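Long-range contact in uncharacterized protein (Bacteroides ovatus, PDB 4QEY), which is of unknown function but belongs to a PLAT/LH2 and C2-like lipoprotein family and may bind calcium: residues G73-C78 and V126-V131. Sequence-based numbering, arbitrary orientation.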
ATOM      1  N   GLY A  73     -14.892  -9.662  -2.543  1.00 68.24           N
ATOM      2  CA  GLY A  73     -14.089  -8.989  -1.530  1.00 65.14           C
ATOM      3  C   GLY A  73     -14.941  -8.098  -0.652  1.00 69.57           C
ATOM      4  O   GLY A  73     -15.852  -7.437  -1.152  1.00 70.17           O
ATOM      5  N   SER A  74     -14.673  -8.093   0.663  1.00 66.43           N
ATOM      6  CA  SER A  74     -15.435  -7.300   1.631  1.00 68.37           C
ATOM      7  C   SER A  74     -14.563  -6.221   2.298  1.00 71.68           C
ATOM      8  O   SER A  74     -15.102  -5.244   2.828  1.00 71.49           O
ATOM      9  CB  SER A  74     -16.047  -8.205   2.698  1.00 73.42           C
ATOM     10  OG  SER A  74     -15.070  -8.910   3.449  1.00 77.10           O
HETATM   11  N   MSE A  75     -13.227  -6.379   2.248  1.00 67.58           N
HETATM   12  CA  MSE A  75     -12.290  -5.445   2.872  1.00 66.27           C
HETATM   13  C   MSE A  75     -10.850  -5.698   2.462  1.00 61.24           C
HETATM   14  O   MSE A  75     -10.466  -6.853   2.285  1.00 61.20           O
HETATM   15  CB  MSE A  75     -12.390  -5.604   4.398  1.00 71.07           C
HETATM   16  CG  MSE A  75     -11.709  -4.508   5.161  1.00 79.99           C
HETATM   17 SE   MSE A  75     -10.878  -5.192   6.738  0.75 91.04          SE
HETATM   18  CE  MSE A  75      -9.345  -6.244   5.888  1.00 84.25           C
HETATM   19  N   MSE A  76     -10.038  -4.632   2.380  1.00 50.71           N
HETATM   20  CA  MSE A  76      -8.596  -4.734   2.156  1.00 44.86           C
HETATM   21  C   MSE A  76      -7.869  -3.692   3.011  1.00 48.97           C
HETATM   22  O   MSE A  76      -8.332  -2.553   3.117  1.00 50.93           O
HETATM   23  CB  MSE A  76      -8.182  -4.602   0.684  1.00 44.75           C
HETATM   24  CG  MSE A  76      -6.660  -4.760   0.514  1.00 47.63           C
HETATM   25 SE   MSE A  76      -5.968  -4.799  -1.269  0.75 52.14          SE
HETATM   26  CE  MSE A  76      -6.646  -6.495  -1.740  1.00 50.99           C
ATOM     27  N   THR A  77      -6.738  -4.091   3.616  1.00 42.79           N
ATOM     28  CA  THR A  77      -5.897  -3.221   4.435  1.00 41.79           C
ATOM     29  C   THR A  77      -4.475  -3.224   3.890  1.00 44.30           C
ATOM     30  O   THR A  77      -3.959  -4.258   3.467  1.00 42.72           O
ATOM     31  CB  THR A  77      -5.926  -3.651   5.913  1.00 49.64           C
ATOM     32  OG1 THR A  77      -7.272  -3.582   6.362  1.00 58.40           O
ATOM     33  CG2 THR A  77      -5.080  -2.759   6.811  1.00 44.21           C
ATOM     34  N   CYS A  78      -3.854  -2.054   3.904  1.00 41.57           N
ATOM     35  CA  CYS A  78      -2.468  -1.875   3.519  1.00 40.26           C
ATOM     36  C   CYS A  78      -1.742  -1.194   4.651  1.00 43.41           C
ATOM     37  O   CYS A  78      -2.115  -0.096   5.063  1.00 43.99           O
ATOM     38  CB  CYS A  78      -2.331  -1.098   2.212  1.00 40.21           C
ATOM     39  SG  CYS A  78      -0.614  -0.812   1.708  1.00 42.46           S
ATOM     40  N   VAL A 126      -3.800   2.115   5.652  1.00 37.75           N
ATOM     41  CA  VAL A 126      -4.961   2.560   4.860  1.00 39.48           C
ATOM     42  C   VAL A 126      -5.821   1.347   4.514  1.00 44.11           C
ATOM     43  O   VAL A 126      -5.298   0.301   4.132  1.00 44.61           O
ATOM     44  CB  VAL A 126      -4.526   3.335   3.576  1.00 43.22           C
ATOM     45  CG1 VAL A 126      -5.731   3.863   2.792  1.00 44.21           C
ATOM     46  CG2 VAL A 126      -3.575   4.483   3.915  1.00 42.13           C
ATOM     47  N   SER A 127      -7.131   1.493   4.633  1.00 42.04           N
ATOM     48  CA  SER A 127      -8.079   0.430   4.342  1.00 42.47           C
ATOM     49  C   SER A 127      -9.159   0.930   3.377  1.00 48.08           C
ATOM     50  O   SER A 127      -9.356   2.147   3.255  1.00 46.85           O
ATOM     51  CB  SER A 127      -8.698  -0.080   5.642  1.00 46.99           C
ATOM     52  OG  SER A 127      -9.593  -1.154   5.415  1.00 63.06           O
ATOM     53  N   THR A 128      -9.849  -0.007   2.682  1.00 47.10           N
ATOM     54  CA  THR A 128     -10.947   0.317   1.759  1.00 49.00           C
ATOM     55  C   THR A 128     -12.242   0.588   2.524  1.00 56.71           C
ATOM     56  O   THR A 128     -13.133   1.219   1.973  1.00 59.12           O
ATOM     57  CB  THR A 128     -11.174  -0.817   0.743  1.00 54.34           C
ATOM     58  OG1 THR A 128     -11.385  -2.041   1.452  1.00 57.28           O
ATOM     59  CG2 THR A 128     -10.023  -0.983  -0.247  1.00 47.45           C
ATOM     60  N   THR A 129     -12.349   0.112   3.788  1.00 54.30           N
ATOM     61  CA  THR A 129     -13.562   0.216   4.618  1.00 56.99           C
ATOM     62  C   THR A 129     -13.389   1.135   5.867  1.00 62.02           C
ATOM     63  O   THR A 129     -14.186   1.035   6.812  1.00 64.01           O
ATOM     64  CB  THR A 129     -13.977  -1.187   5.086  1.00 64.97           C
ATOM     65  OG1 THR A 129     -12.920  -1.755   5.848  1.00 63.64           O
ATOM     66  CG2 THR A 129     -14.352  -2.107   3.933  1.00 64.07           C
ATOM     67  N   SER A 130     -12.388   2.038   5.857  1.00 57.54           N
ATOM     68  CA  SER A 130     -12.162   3.002   6.943  1.00 57.95           C
ATOM     69  C   SER A 130     -13.338   3.969   7.017  1.00 64.79           C
ATOM     70  O   SER A 130     -13.726   4.519   5.985  1.00 65.58           O
ATOM     71  CB  SER A 130     -10.862   3.766   6.725  1.00 59.55           C
ATOM     72  OG  SER A 130      -9.794   2.909   6.369  1.00 71.03           O
ATOM     73  N   VAL A 131     -13.922   4.153   8.206  1.00 62.73           N
ATOM     74  CA  VAL A 131     -15.086   5.014   8.406  1.00 66.09           C
ATOM     75  C   VAL A 131     -14.604   6.458   8.638  1.00 70.47           C
ATOM     76  O   VAL A 131     -13.673   6.686   9.415  1.00 68.09           O
ATOM     77  CB  VAL A 131     -15.960   4.482   9.572  1.00 72.78           C
ATOM     78  CG1 VAL A 131     -17.244   5.291   9.723  1.00 76.64           C
ATOM     79  CG2 VAL A 131     -16.299   3.015   9.349  1.00 72.69           C
TER
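At the edge of an antiparallel sheet, edge strand 121-127 pairs with strand 73-84 through C78 and V126, and past S127 backbone and side-chain bonds share the work. C78 and V126 form a hydrogen-bonded pair: C78 N reaches V126 O at 2.8 Å, and V126 N returns the bond to C78 O. T77 and S127 follow as a non-hydrogen-bonded pair, their side chains on one face, while C78 and V126 turn to the other. M76 O takes two donors, T128 N at 3.0 Å, nearly in line with the carbonyl, and S127 OG, which comes from above the carbonyl plane. The fold is a beta-sandwich of two four-stranded sheets, consistent with the PLAT and C2-like assignment; the side chains of selenomethionine M76 and of C78 touch I15 of the facing sheet, and V126 touches V97 and L109. Past S127 the chain leaves strand geometry, and T128 OG1, set between its own backbone N and carbonyl carbon (chi1 55°), stands in for a main-chain acceptor by taking M76 N at 3.1 Å. The same hydroxyl is hydrogen-bonded to H13 ND1, tying three parts of the chain together. A valine here has no hydroxyl to offer, and M76 N would probably lose its acceptor across the strands and H13 ND1 its bond to this chain end. Next along, the T129 side chain crosses that of selenomethionine M75 at about a right angle, its hydroxyl and methyl lying against M75 CG, while CG2 also rests against S74 O. S74 and M75 both face A35 on the opposite flank, a classic beta bulge.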